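Local coordinates for citrate synthase (Mycobacterium tuberculosis, PDB 4TVM), which catalyses the condensation of oxaloacetate with acetyl-CoA and water to give citrate and free CoA, a reaction of the Krebs cycle, at residues L69-Y74 and L225-A230; D119-F124 and F187-N192; H132-L137 and A261-L266; Q149-L152 and G158-E161; L196-L201 and Y212-E217. All coordinates share one frame; numbering follows the deposited sequence.

Interaction 1 of 5, residues L69-Y74 and L225-A230; sequences LRYRGY and LFILHA. With OAA (oxaloacetate ion), chain B.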
# COMPACT_ATOMS: atom_id res chain seq x y z
N LEU A 69 9.15 -9.89 23.23
CA LEU A 69 9.45 -9.48 21.85
C LEU A 69 10.84 -9.92 21.43
O LEU A 69 11.83 -9.39 21.93
CB LEU A 69 9.37 -7.97 21.71
CG LEU A 69 9.83 -7.42 20.36
CD1 LEU A 69 8.96 -7.95 19.24
CD2 LEU A 69 9.77 -5.91 20.37
N ARG A 70 10.94 -10.85 20.49
CA ARG A 70 12.26 -11.26 19.99
C ARG A 70 12.48 -11.07 18.49
O ARG A 70 11.60 -11.34 17.68
CB ARG A 70 12.42 -12.71 20.29
CG ARG A 70 12.70 -13.00 21.76
CD ARG A 70 12.39 -14.45 22.08
NE ARG A 70 12.13 -14.62 23.50
CZ ARG A 70 11.40 -15.61 24.01
NH1 ARG A 70 10.81 -16.51 23.21
NH2 ARG A 70 11.25 -15.66 25.33
N TYR A 71 13.68 -10.64 18.09
CA TYR A 71 14.03 -10.68 16.66
C TYR A 71 14.94 -11.88 16.42
O TYR A 71 16.07 -11.93 16.92
CB TYR A 71 14.75 -9.41 16.20
CG TYR A 71 14.03 -8.09 16.44
CD1 TYR A 71 12.65 -7.97 16.40
CD2 TYR A 71 14.77 -6.94 16.62
CE1 TYR A 71 12.02 -6.71 16.58
CE2 TYR A 71 14.16 -5.72 16.82
CZ TYR A 71 12.80 -5.61 16.79
OH TYR A 71 12.27 -4.37 17.00
N ARG A 72 14.42 -12.85 15.68
CA ARG A 72 15.15 -14.07 15.35
C ARG A 72 15.54 -14.86 16.59
O ARG A 72 16.54 -15.58 16.61
CB ARG A 72 16.37 -13.74 14.48
CG ARG A 72 16.04 -12.93 13.23
CD ARG A 72 15.30 -13.79 12.22
NE ARG A 72 15.28 -13.26 10.86
CZ ARG A 72 14.74 -13.91 9.82
NH1 ARG A 72 14.21 -15.13 9.97
NH2 ARG A 72 14.74 -13.35 8.60
N GLY A 73 14.72 -14.78 17.62
CA GLY A 73 14.93 -15.54 18.85
C GLY A 73 15.53 -14.70 19.96
O GLY A 73 15.49 -15.11 21.13
N TYR A 74 16.09 -13.54 19.62
CA TYR A 74 16.83 -12.72 20.57
C TYR A 74 15.95 -11.67 21.22
O TYR A 74 15.27 -10.94 20.52
CB TYR A 74 17.95 -12.00 19.86
CG TYR A 74 18.96 -12.91 19.23
CD1 TYR A 74 19.86 -13.64 20.02
CD2 TYR A 74 19.06 -13.03 17.85
CE1 TYR A 74 20.80 -14.48 19.45
CE2 TYR A 74 20.01 -13.86 17.27
CZ TYR A 74 20.87 -14.57 18.07
OH TYR A 74 21.82 -15.38 17.51
N LEU A 225 16.64 3.47 19.69
CA LEU A 225 15.22 3.62 19.37
C LEU A 225 14.79 2.99 18.02
O LEU A 225 13.65 2.56 17.86
CB LEU A 225 14.85 5.10 19.40
CG LEU A 225 14.10 5.55 20.65
CD1 LEU A 225 14.12 7.07 20.74
CD2 LEU A 225 12.68 5.04 20.58
N PHE A 226 15.70 2.96 17.04
CA PHE A 226 15.44 2.24 15.82
C PHE A 226 15.48 0.74 16.02
O PHE A 226 14.77 0.01 15.35
CB PHE A 226 16.44 2.63 14.75
CG PHE A 226 16.33 4.05 14.27
CD1 PHE A 226 15.15 4.76 14.37
CD2 PHE A 226 17.42 4.65 13.66
CE1 PHE A 226 15.06 6.06 13.91
CE2 PHE A 226 17.34 5.94 13.19
CZ PHE A 226 16.16 6.64 13.30
N ILE A 227 16.26 0.25 16.97
CA ILE A 227 16.21 -1.18 17.32
C ILE A 227 14.84 -1.51 17.88
O ILE A 227 14.19 -2.51 17.49
CB ILE A 227 17.29 -1.59 18.33
CG1 ILE A 227 18.68 -1.16 17.83
CG2 ILE A 227 17.25 -3.09 18.57
CD1 ILE A 227 19.84 -1.48 18.74
N LEU A 228 14.35 -0.65 18.77
CA LEU A 228 13.03 -0.88 19.38
C LEU A 228 11.92 -0.90 18.38
O LEU A 228 10.94 -1.60 18.58
CB LEU A 228 12.75 0.13 20.48
CG LEU A 228 13.59 -0.14 21.74
CD1 LEU A 228 14.03 1.15 22.42
CD2 LEU A 228 12.85 -1.04 22.71
N HIS A 229 12.09 -0.16 17.28
CA HIS A 229 11.04 -0.05 16.24
C HIS A 229 11.36 -0.80 14.96
O HIS A 229 10.58 -0.76 14.02
CB HIS A 229 10.81 1.41 15.90
CG HIS A 229 10.06 2.17 16.95
ND1 HIS A 229 8.68 2.19 17.01
CD2 HIS A 229 10.50 2.96 17.96
CE1 HIS A 229 8.30 2.95 18.03
NE2 HIS A 229 9.38 3.42 18.62
N ALA A 230 12.48 -1.52 14.92
CA ALA A 230 12.84 -2.25 13.73
C ALA A 230 11.84 -3.28 13.16
O ALA A 230 11.70 -3.36 11.94
CB ALA A 230 14.18 -2.91 13.95
O1 OAA B . 5.81 -0.38 16.59
O2 OAA B . 5.02 1.46 17.56
O4 OAA B . 1.64 -2.57 16.39
O5 OAA B . 2.84 -2.94 14.59
O3 OAA B . 4.22 -0.93 14.82
C1 OAA B . 4.87 0.31 17.06
C2 OAA B . 3.50 -0.30 17.00
C3 OAA B . 3.45 -1.14 15.75
C4 OAA B . 2.55 -2.26 15.58
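Y71 points its phenol from strand 68-71 straight at the backbone of helix 216-229, where its hydroxyl finds the carbonyl of I227. The OH lies 2.7 Å from I227 O and donates nearly along the C=O axis, at a C=O...O angle of 165°, while the acceptor sits at the edge of the tyrosine ring, near its plane. With CG opposite the carbonyl carbon about CA-CB (chi1 -56°), the ring extends to the helix past A230, whose CB is 4.0 Å from CE2 of Y71 and approaches obliquely. CG2 of I227 lies 4.4 Å from Y71 CE2. Behind the ring, Y71 begins a type I' turn that closes a hairpin to Y74. Two residues along the helix, H229 turns its imidazole edge to the bound oxaloacetate, with CE1 3.6 Å from the ligand's O2, and its carbonyl receives NE of R391, another residue of the pocket. I227 O also accepts from A230 N at 3.2 Å, and the Y71 hydroxyl takes a weak bond from D231 N. A buried phenol thus bridges a carbonyl and an amide four residues apart, which probably helps hold the backbone next to a histidine of the oxaloacetate pocket.

Interaction 2 of 5, residues D119-F124 and F187-N192; sequences DLKRFF and FLYPDN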
# COMPACT_ATOMS: atom_id res chain seq x y z
N ASP A 119 20.19 14.22 -9.65
CA ASP A 119 18.85 14.53 -10.13
C ASP A 119 17.76 14.21 -9.12
O ASP A 119 16.77 14.95 -8.98
CB ASP A 119 18.54 13.81 -11.42
CG ASP A 119 19.28 14.38 -12.60
OD1 ASP A 119 20.09 15.31 -12.46
OD2 ASP A 119 19.05 13.85 -13.71
N LEU A 120 17.93 13.11 -8.40
CA LEU A 120 17.00 12.74 -7.33
C LEU A 120 17.13 13.68 -6.18
O LEU A 120 16.15 14.00 -5.52
CB LEU A 120 17.19 11.31 -6.85
CG LEU A 120 16.12 10.93 -5.82
CD1 LEU A 120 14.75 10.93 -6.46
CD2 LEU A 120 16.40 9.60 -5.15
N LYS A 121 18.33 14.16 -5.95
CA LYS A 121 18.52 15.28 -5.01
C LYS A 121 17.78 16.51 -5.45
O LYS A 121 17.02 17.07 -4.68
CB LYS A 121 19.99 15.61 -4.89
CG LYS A 121 20.35 16.43 -3.68
CD LYS A 121 21.68 17.12 -3.89
CE LYS A 121 22.12 17.87 -2.64
NZ LYS A 121 22.59 19.23 -2.98
N ARG A 122 17.99 16.92 -6.71
CA ARG A 122 17.34 18.10 -7.28
C ARG A 122 15.81 18.04 -7.27
O ARG A 122 15.16 19.04 -7.04
CB ARG A 122 17.81 18.29 -8.72
CG ARG A 122 19.15 19.01 -8.88
CD ARG A 122 19.71 18.78 -10.29
NE ARG A 122 18.72 19.05 -11.32
CZ ARG A 122 18.93 18.91 -12.64
NH1 ARG A 122 20.11 18.50 -13.10
NH2 ARG A 122 17.95 19.19 -13.49
N PHE A 123 15.25 16.87 -7.54
CA PHE A 123 13.82 16.60 -7.49
C PHE A 123 13.12 17.07 -6.22
O PHE A 123 11.94 17.35 -6.24
CB PHE A 123 13.66 15.10 -7.62
CG PHE A 123 12.24 14.60 -7.63
CD1 PHE A 123 11.62 14.24 -6.45
CD2 PHE A 123 11.60 14.38 -8.83
CE1 PHE A 123 10.34 13.72 -6.45
CE2 PHE A 123 10.30 13.87 -8.84
CZ PHE A 123 9.68 13.52 -7.65
N PHE A 124 13.86 17.19 -5.11
CA PHE A 124 13.32 17.87 -3.93
C PHE A 124 12.95 19.33 -4.19
O PHE A 124 12.15 19.93 -3.46
CB PHE A 124 14.30 17.78 -2.75
CG PHE A 124 14.30 16.42 -2.04
CD1 PHE A 124 15.09 15.37 -2.49
CD2 PHE A 124 13.51 16.22 -0.92
CE1 PHE A 124 15.11 14.15 -1.85
CE2 PHE A 124 13.52 15.01 -0.26
CZ PHE A 124 14.32 13.97 -0.72
N PHE A 187 20.77 21.32 1.88
CA PHE A 187 21.03 19.92 2.11
C PHE A 187 22.51 19.80 2.30
O PHE A 187 23.25 20.48 1.64
CB PHE A 187 20.63 19.04 0.94
CG PHE A 187 19.16 19.05 0.61
CD1 PHE A 187 18.21 19.76 1.36
CD2 PHE A 187 18.71 18.30 -0.45
CE1 PHE A 187 16.86 19.70 1.02
CE2 PHE A 187 17.38 18.25 -0.78
CZ PHE A 187 16.45 18.95 -0.04
N LEU A 188 22.94 18.93 3.21
CA LEU A 188 24.36 18.52 3.30
C LEU A 188 24.56 17.21 2.56
O LEU A 188 23.59 16.62 2.09
CB LEU A 188 24.77 18.37 4.77
CG LEU A 188 25.39 19.61 5.43
CD1 LEU A 188 24.59 20.85 5.07
CD2 LEU A 188 25.49 19.49 6.96
N TYR A 189 25.81 16.73 2.49
CA TYR A 189 26.11 15.40 1.97
C TYR A 189 26.62 14.45 3.04
O TYR A 189 27.03 14.89 4.07
CB TYR A 189 27.14 15.51 0.87
CG TYR A 189 26.59 16.09 -0.39
CD1 TYR A 189 25.94 15.28 -1.33
CD2 TYR A 189 26.70 17.45 -0.66
CE1 TYR A 189 25.43 15.82 -2.51
CE2 TYR A 189 26.21 17.99 -1.81
CZ TYR A 189 25.58 17.17 -2.73
OH TYR A 189 25.11 17.74 -3.88
N PRO A 190 26.54 13.12 2.81
CA PRO A 190 27.21 12.13 3.66
C PRO A 190 28.69 12.38 3.93
O PRO A 190 29.41 12.77 3.04
CB PRO A 190 27.06 10.83 2.85
CG PRO A 190 25.78 11.00 2.12
CD PRO A 190 25.57 12.48 1.90
N ASP A 191 29.09 12.17 5.18
CA ASP A 191 30.50 12.15 5.60
C ASP A 191 30.91 10.68 5.74
O ASP A 191 30.34 9.97 6.56
CB ASP A 191 30.61 12.86 6.95
CG ASP A 191 32.04 13.17 7.36
OD1 ASP A 191 33.00 12.56 6.84
OD2 ASP A 191 32.18 14.06 8.22
N ASN A 192 31.87 10.22 4.95
CA ASN A 192 32.33 8.81 5.05
C ASN A 192 32.87 8.44 6.40
O ASN A 192 33.04 7.27 6.70
CB ASN A 192 33.41 8.47 4.02
CG ASN A 192 32.84 7.85 2.76
OD1 ASN A 192 31.82 7.14 2.80
ND2 ASN A 192 33.48 8.12 1.64
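A T-shaped aromatic pair, F187 edge-on to the face of F124, joins the C-terminal end of helix 118-122, and F124 just past it, to the loop between helices 159-182 and 196-205 in the helical body of citrate synthase. The ring centroids are 5.4 Å apart and the planes stand at 90°. F187 leads with its CE2-CZ edge: CZ comes to 3.7 Å from CB of F124, which lies in the plane of the F187 ring, and CE2 is 3.8 Å from CG of F124. F124 therefore offers the root of its side chain and the near part of its ring face, rather than its far rim. Y177 of helix 159-182 stacks on F187, while I174 of the same helix and V136 and V140 of helix 133-147 pack against F124, so the pair sits where three helices and a loop converge. F123, the residue before it, turns instead to the second subunit, where it meets F123 and F127 of that chain.

K121 supplies the more polar half of the contact. Its chain leaves CA with CG across from the backbone N (chi1 -163°), runs extended past F187 in the opposite direction, and bends only at its last torsion. On the way its CE passes 4.1 Å from F187 CB. Crossing Y189 at about a right angle, the lysine then reaches the phenol oxygen, which is also hydrogen-bonded to the carboxylate of E118; this second partner would probably favour the charged lysine nearby. The bond itself runs from K121 NZ to Y189 OH, at 3.1 Å.

Interaction 3 of 5, residues H132-L137 and A261-L266; sequences HPMPVL and ALWGPL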
# COMPACT_ATOMS: atom_id res chain seq x y z
N HIS A 132 5.46 19.24 4.28
CA HIS A 132 5.53 18.31 5.40
C HIS A 132 6.41 17.14 4.95
O HIS A 132 6.37 16.76 3.78
CB HIS A 132 4.13 17.86 5.76
CG HIS A 132 3.25 18.97 6.22
ND1 HIS A 132 1.97 18.76 6.71
CD2 HIS A 132 3.45 20.31 6.29
CE1 HIS A 132 1.43 19.92 7.04
NE2 HIS A 132 2.31 20.88 6.80
N PRO A 133 7.25 16.59 5.85
CA PRO A 133 8.16 15.58 5.31
C PRO A 133 7.49 14.28 4.89
O PRO A 133 7.93 13.63 3.98
CB PRO A 133 9.12 15.32 6.47
CG PRO A 133 9.02 16.53 7.33
CD PRO A 133 7.57 16.88 7.25
N MET A 134 6.43 13.90 5.56
CA MET A 134 5.84 12.64 5.25
C MET A 134 5.41 12.53 3.79
O MET A 134 5.61 11.50 3.18
CB MET A 134 4.68 12.39 6.16
CG MET A 134 4.31 10.95 6.19
SD MET A 134 5.70 9.94 6.73
CE MET A 134 5.01 8.37 6.22
N PRO A 135 4.80 13.57 3.24
CA PRO A 135 4.44 13.55 1.82
C PRO A 135 5.62 13.45 0.87
O PRO A 135 5.59 12.71 -0.11
CB PRO A 135 3.75 14.91 1.62
CG PRO A 135 3.19 15.26 2.94
CD PRO A 135 3.96 14.52 4.00
N VAL A 136 6.65 14.21 1.17
CA VAL A 136 7.83 14.29 0.35
C VAL A 136 8.50 12.95 0.25
O VAL A 136 8.92 12.54 -0.81
CB VAL A 136 8.84 15.28 0.95
CG1 VAL A 136 10.04 15.43 0.02
CG2 VAL A 136 8.19 16.64 1.18
N LEU A 137 8.64 12.29 1.39
CA LEU A 137 9.25 10.96 1.48
C LEU A 137 8.48 9.85 0.73
O LEU A 137 9.07 8.98 0.11
CB LEU A 137 9.38 10.58 2.96
CG LEU A 137 9.45 9.13 3.42
CD1 LEU A 137 10.86 8.64 3.36
CD2 LEU A 137 8.95 9.03 4.86
N ALA A 261 0.82 3.04 4.33
CA ALA A 261 0.03 2.45 5.46
C ALA A 261 0.43 3.09 6.76
O ALA A 261 -0.40 3.42 7.58
CB ALA A 261 0.20 0.95 5.56
N LEU A 262 1.72 3.32 6.91
CA LEU A 262 2.26 3.97 8.09
C LEU A 262 1.75 5.38 8.30
O LEU A 262 1.63 5.85 9.42
CB LEU A 262 3.79 3.99 8.02
CG LEU A 262 4.50 4.15 9.36
CD1 LEU A 262 4.40 2.87 10.16
CD2 LEU A 262 5.94 4.59 9.14
N TRP A 263 1.43 6.07 7.22
CA TRP A 263 0.93 7.42 7.33
C TRP A 263 -0.51 7.59 7.80
O TRP A 263 -1.35 8.13 7.10
CB TRP A 263 1.12 8.13 6.01
CG TRP A 263 1.03 9.59 6.19
CD1 TRP A 263 0.97 10.30 7.38
CD2 TRP A 263 1.02 10.55 5.14
NE1 TRP A 263 0.91 11.65 7.10
CE2 TRP A 263 0.94 11.82 5.74
CE3 TRP A 263 1.07 10.45 3.75
CZ2 TRP A 263 0.89 12.98 5.00
CZ3 TRP A 263 1.02 11.60 3.01
CH2 TRP A 263 0.93 12.85 3.63
N GLY A 264 -0.81 7.15 9.01
CA GLY A 264 -2.17 7.31 9.53
C GLY A 264 -2.08 7.23 11.03
O GLY A 264 -1.17 6.57 11.54
N PRO A 265 -2.97 7.93 11.74
CA PRO A 265 -2.79 8.15 13.19
C PRO A 265 -2.84 6.91 14.11
O PRO A 265 -2.24 6.92 15.17
CB PRO A 265 -3.94 9.10 13.54
CG PRO A 265 -4.29 9.79 12.28
CD PRO A 265 -4.04 8.79 11.19
N LEU A 266 -3.55 5.87 13.69
CA LEU A 266 -3.69 4.68 14.47
C LEU A 266 -2.45 3.83 14.50
O LEU A 266 -2.31 2.98 15.38
CB LEU A 266 -4.84 3.83 13.90
CG LEU A 266 -6.18 4.54 13.99
CD1 LEU A 266 -7.29 3.52 13.77
CD2 LEU A 266 -6.32 5.28 15.33
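One face of the W263 indole is overlaid by M134, while P135 meets the far end of its six-membered ring obliquely. CG of M134 stands 3.3 Å from the centroid of the five-membered ring and only 4° off the ring normal, a CH-pi contact almost squarely over the pyrrole. The sulfur continues above the same ring at a greater distance, SD being 4.8 Å from that centroid, and the terminal methyl CE descends toward the root of the tryptophan, 3.9 Å from W263 CB. A bend at the second torsion of the methionine (chi2 59°) folds the thioether back over the ring in this way, so that the two side chains slide past each other in opposite directions. P135 crosses the indole at about a right angle and sets its CG 3.4 Å from W263 CH2. The tryptophan follows directly on helix 251-262 and is the centre of an inverse gamma turn, closed by G264 N to L262 O at 2.8 Å. T253 of the second subunit also packs on W263, and V385 of helix 383-403 packs on M134. The arrangement is a Met-aromatic contact that joins the first turn of helix 133-147 to the end of helix 251-262, at the dimer interface.

Interaction 4 of 5, residues Q149-L152 and G158-E161; sequences QDAL and GQVE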
# COMPACT_ATOMS: atom_id res chain seq x y z
N GLN A 149 16.39 1.94 -11.89
CA GLN A 149 15.83 0.95 -12.83
C GLN A 149 16.78 -0.24 -12.92
O GLN A 149 16.41 -1.35 -13.26
CB GLN A 149 15.76 1.56 -14.24
CG GLN A 149 14.89 2.79 -14.40
CD GLN A 149 14.79 3.24 -15.84
OE1 GLN A 149 15.80 3.42 -16.53
NE2 GLN A 149 13.56 3.45 -16.31
N ASP A 150 18.03 0.08 -12.66
CA ASP A 150 19.12 -0.85 -12.56
C ASP A 150 18.82 -2.27 -12.02
O ASP A 150 19.20 -3.25 -12.64
CB ASP A 150 20.16 -0.16 -11.65
CG ASP A 150 21.54 -0.64 -11.89
OD1 ASP A 150 21.71 -1.67 -12.57
OD2 ASP A 150 22.48 0.02 -11.41
N ALA A 151 18.18 -2.38 -10.85
CA ALA A 151 18.10 -3.65 -10.15
C ALA A 151 16.72 -3.88 -9.59
O ALA A 151 16.56 -4.05 -8.39
CB ALA A 151 19.12 -3.68 -9.00
N LEU A 152 15.72 -3.90 -10.45
CA LEU A 152 14.33 -3.88 -10.01
C LEU A 152 13.64 -5.23 -10.10
O LEU A 152 12.44 -5.33 -9.81
CB LEU A 152 13.51 -2.89 -10.86
CG LEU A 152 13.67 -1.41 -10.55
CD1 LEU A 152 12.63 -0.61 -11.34
CD2 LEU A 152 13.54 -1.17 -9.06
N GLY A 158 20.36 -10.57 -5.79
CA GLY A 158 21.58 -9.89 -6.12
C GLY A 158 21.10 -8.54 -6.56
O GLY A 158 21.70 -7.52 -6.24
N GLN A 159 20.01 -8.54 -7.32
CA GLN A 159 19.27 -7.32 -7.58
C GLN A 159 18.49 -6.92 -6.35
O GLN A 159 18.51 -5.76 -5.94
CB GLN A 159 18.36 -7.48 -8.80
CG GLN A 159 18.98 -6.81 -10.00
CD GLN A 159 18.19 -6.97 -11.28
OE1 GLN A 159 17.02 -6.57 -11.37
NE2 GLN A 159 18.80 -7.59 -12.27
N VAL A 160 17.83 -7.87 -5.72
CA VAL A 160 17.15 -7.62 -4.46
C VAL A 160 18.17 -7.16 -3.41
O VAL A 160 17.89 -6.32 -2.56
CB VAL A 160 16.53 -8.90 -3.96
CG1 VAL A 160 16.04 -8.75 -2.54
CG2 VAL A 160 15.37 -9.29 -4.87
N GLU A 161 19.34 -7.74 -3.50
CA GLU A 161 20.39 -7.44 -2.59
C GLU A 161 20.85 -6.00 -2.75
O GLU A 161 21.08 -5.31 -1.78
CB GLU A 161 21.56 -8.36 -2.89
CG GLU A 161 22.49 -8.50 -1.74
CD GLU A 161 21.81 -9.18 -0.57
OE1 GLU A 161 21.78 -10.43 -0.54
OE2 GLU A 161 21.29 -8.46 0.31
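The amide oxygen of Q159 turns back onto the loop that precedes its own helix, lying over the A151-L152 peptide and hydrogen-bonding to the backbone N of D153. OE1 of Q159 is also 3.1 Å from N of L152, but the angle there is too poor for a hydrogen bond: the oxygen stands above the face of that peptide, off the line of its N-H, and its bond is to D153 N. Beneath this polar end the aliphatic part of the glutamine lies against A151: CG of Q159 is 3.3 Å from A151 CB, and its CD is 3.5 Å from A151 CA. Beyond CG the chain is extended (chi2 177°), which carries the amide across the alanine to the next peptide. The glutamine side chain thus links the first helical turn to the loop, while the backbone N of Q159 is taken by the carboxylate of D156 and G158 occupies the N-cap position. D150 adds a salt bridge from OD2 to R166, about two turns further along helix 159-182. Placed between helices 133-147 and 159-182, the contact folds the connecting loop back onto the start of the latter; there A151 leans on L162 and R166, and V160 packs on W399 and R400 of helix 383-403.

Interaction 5 of 5, residues L196-L201 and Y212-E217; sequences LVENFL and YQADPE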
# COMPACT_ATOMS: atom_id res chain seq x y z
N LEU A 196 26.07 5.50 10.10
CA LEU A 196 24.89 5.80 9.34
C LEU A 196 23.98 6.66 10.17
O LEU A 196 23.48 7.67 9.69
CB LEU A 196 24.15 4.52 8.95
CG LEU A 196 22.75 4.72 8.33
CD1 LEU A 196 22.81 4.96 6.81
CD2 LEU A 196 21.83 3.53 8.61
N VAL A 197 23.76 6.26 11.42
CA VAL A 197 22.86 6.96 12.33
C VAL A 197 23.44 8.32 12.68
O VAL A 197 22.71 9.30 12.77
CB VAL A 197 22.63 6.16 13.64
CG1 VAL A 197 21.86 6.98 14.67
CG2 VAL A 197 21.89 4.86 13.36
N GLU A 198 24.75 8.38 12.88
CA GLU A 198 25.37 9.65 13.24
C GLU A 198 25.37 10.56 12.02
O GLU A 198 25.17 11.77 12.11
CB GLU A 198 26.81 9.42 13.78
CG GLU A 198 27.54 10.67 14.25
CD GLU A 198 28.90 10.38 14.87
OE1 GLU A 198 29.35 9.20 14.81
OE2 GLU A 198 29.50 11.34 15.42
N ASN A 199 25.58 9.97 10.86
CA ASN A 199 25.57 10.73 9.65
C ASN A 199 24.14 11.19 9.33
O ASN A 199 23.93 12.25 8.74
CB ASN A 199 26.09 9.87 8.53
CG ASN A 199 26.05 10.57 7.23
OD1 ASN A 199 26.73 11.56 7.06
ND2 ASN A 199 25.21 10.09 6.31
N PHE A 200 23.15 10.38 9.69
CA PHE A 200 21.77 10.79 9.51
C PHE A 200 21.49 12.05 10.31
O PHE A 200 20.82 12.95 9.83
CB PHE A 200 20.79 9.68 9.89
CG PHE A 200 19.39 10.19 10.14
CD1 PHE A 200 18.63 10.70 9.08
CD2 PHE A 200 18.85 10.19 11.41
CE1 PHE A 200 17.36 11.19 9.31
CE2 PHE A 200 17.57 10.68 11.63
CZ PHE A 200 16.83 11.19 10.58
N LEU A 201 22.02 12.10 11.52
CA LEU A 201 21.80 13.24 12.40
C LEU A 201 22.45 14.53 11.90
O LEU A 201 21.95 15.62 12.14
CB LEU A 201 22.30 12.92 13.81
CG LEU A 201 21.31 12.20 14.75
CD1 LEU A 201 22.04 11.58 15.93
CD2 LEU A 201 20.29 13.20 15.26
N TYR A 212 29.67 19.74 12.14
CA TYR A 212 28.71 19.10 13.00
C TYR A 212 29.37 18.04 13.86
O TYR A 212 30.09 17.17 13.35
CB TYR A 212 27.64 18.43 12.14
CG TYR A 212 26.51 17.87 12.97
CD1 TYR A 212 25.54 18.71 13.47
CD2 TYR A 212 26.44 16.53 13.27
CE1 TYR A 212 24.51 18.22 14.24
CE2 TYR A 212 25.41 16.04 14.06
CZ TYR A 212 24.45 16.90 14.52
OH TYR A 212 23.43 16.45 15.30
N GLN A 213 29.11 18.11 15.15
CA GLN A 213 29.51 17.04 16.06
C GLN A 213 28.27 16.45 16.62
O GLN A 213 27.50 17.15 17.25
CB GLN A 213 30.28 17.58 17.24
CG GLN A 213 31.71 17.94 16.95
CD GLN A 213 32.13 19.18 17.70
OE1 GLN A 213 31.28 19.97 18.12
NE2 GLN A 213 33.44 19.36 17.88
N ALA A 214 28.09 15.15 16.44
CA ALA A 214 26.93 14.49 17.00
C ALA A 214 27.15 14.28 18.48
O ALA A 214 28.25 13.91 18.87
CB ALA A 214 26.73 13.16 16.32
N ASP A 215 26.14 14.54 19.31
CA ASP A 215 26.23 14.21 20.71
C ASP A 215 26.13 12.70 20.88
O ASP A 215 25.17 12.09 20.39
CB ASP A 215 25.15 14.89 21.50
CG ASP A 215 25.15 14.46 22.95
OD1 ASP A 215 26.00 13.65 23.35
OD2 ASP A 215 24.30 14.95 23.71
N PRO A 216 27.12 12.10 21.59
CA PRO A 216 27.08 10.64 21.61
C PRO A 216 25.89 10.10 22.34
O PRO A 216 25.37 9.08 21.98
CB PRO A 216 28.35 10.26 22.39
CG PRO A 216 29.26 11.46 22.28
CD PRO A 216 28.29 12.61 22.35
N GLU A 217 25.48 10.79 23.39
CA GLU A 217 24.29 10.38 24.10
C GLU A 217 23.09 10.44 23.17
O GLU A 217 22.22 9.59 23.22
CB GLU A 217 24.06 11.24 25.33
CG GLU A 217 24.38 10.45 26.60
CD GLU A 217 25.01 11.28 27.71
OE1 GLU A 217 25.32 12.47 27.48
OE2 GLU A 217 25.19 10.71 28.81
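E198 and A214 meet where helix 196-205 is flanked by the extended loop leading into helix 216-229, a helix-loop-helix element of the citrate synthase fold. The methyl of A214 lies against the glutamate's aliphatic stem, its CB 3.3 Å from E198 CG, and also lies 3.4 Å from E198 OE2. The stem gets there because it is stretched away from the helix, CG lying opposite the backbone N (chi1 -177°) and the next torsion being extended too. One turn further on, L201 faces Y212. The phenol draws its hydroxyl end over the helix backbone obliquely, with OH 3.6 Å from L201 O, a van der Waals approach, while CB of L201 is 4.0 Å from the same OH. Outside this first shell, R202 and F205 of helix 196-205 carry the rest of the tyrosine, and V219, in the first turns of helix 216-229, packs on A214. V197 and F200 reach L222 of that helix, so the two helices are held together beyond the loop as well. At the end of the loop D215 is the N-cap of helix 216-229: OD1 of D215 accepts from E217 N at 2.9 Å, the amide approaching from 58° out of the carboxylate plane.

The five interactions interleave along the chain: interaction 1 encloses 2, 4 and 5, interaction 3 crosses 1 and 2, 4 also falls within the spans of 2 and 3, and 5 within 3. Interactions 2 and 3 touch, F124 CE2 lying 3.5 Å from V136 CG1; 2 and 5 meet through a probable hydrogen bond, D191 N to N199 OD1. Interactions 1 and 5 share helix 216-229, centres about 22 Å apart. Interaction 4 touches none of the others within the chain, but its Q149 packs on H132 of the second subunit, which meets residues of interactions 1 to 4, most of all 3. Together they tie helices near and far in sequence, and one strand, into one body, with the oxaloacetate pocket at interaction 1.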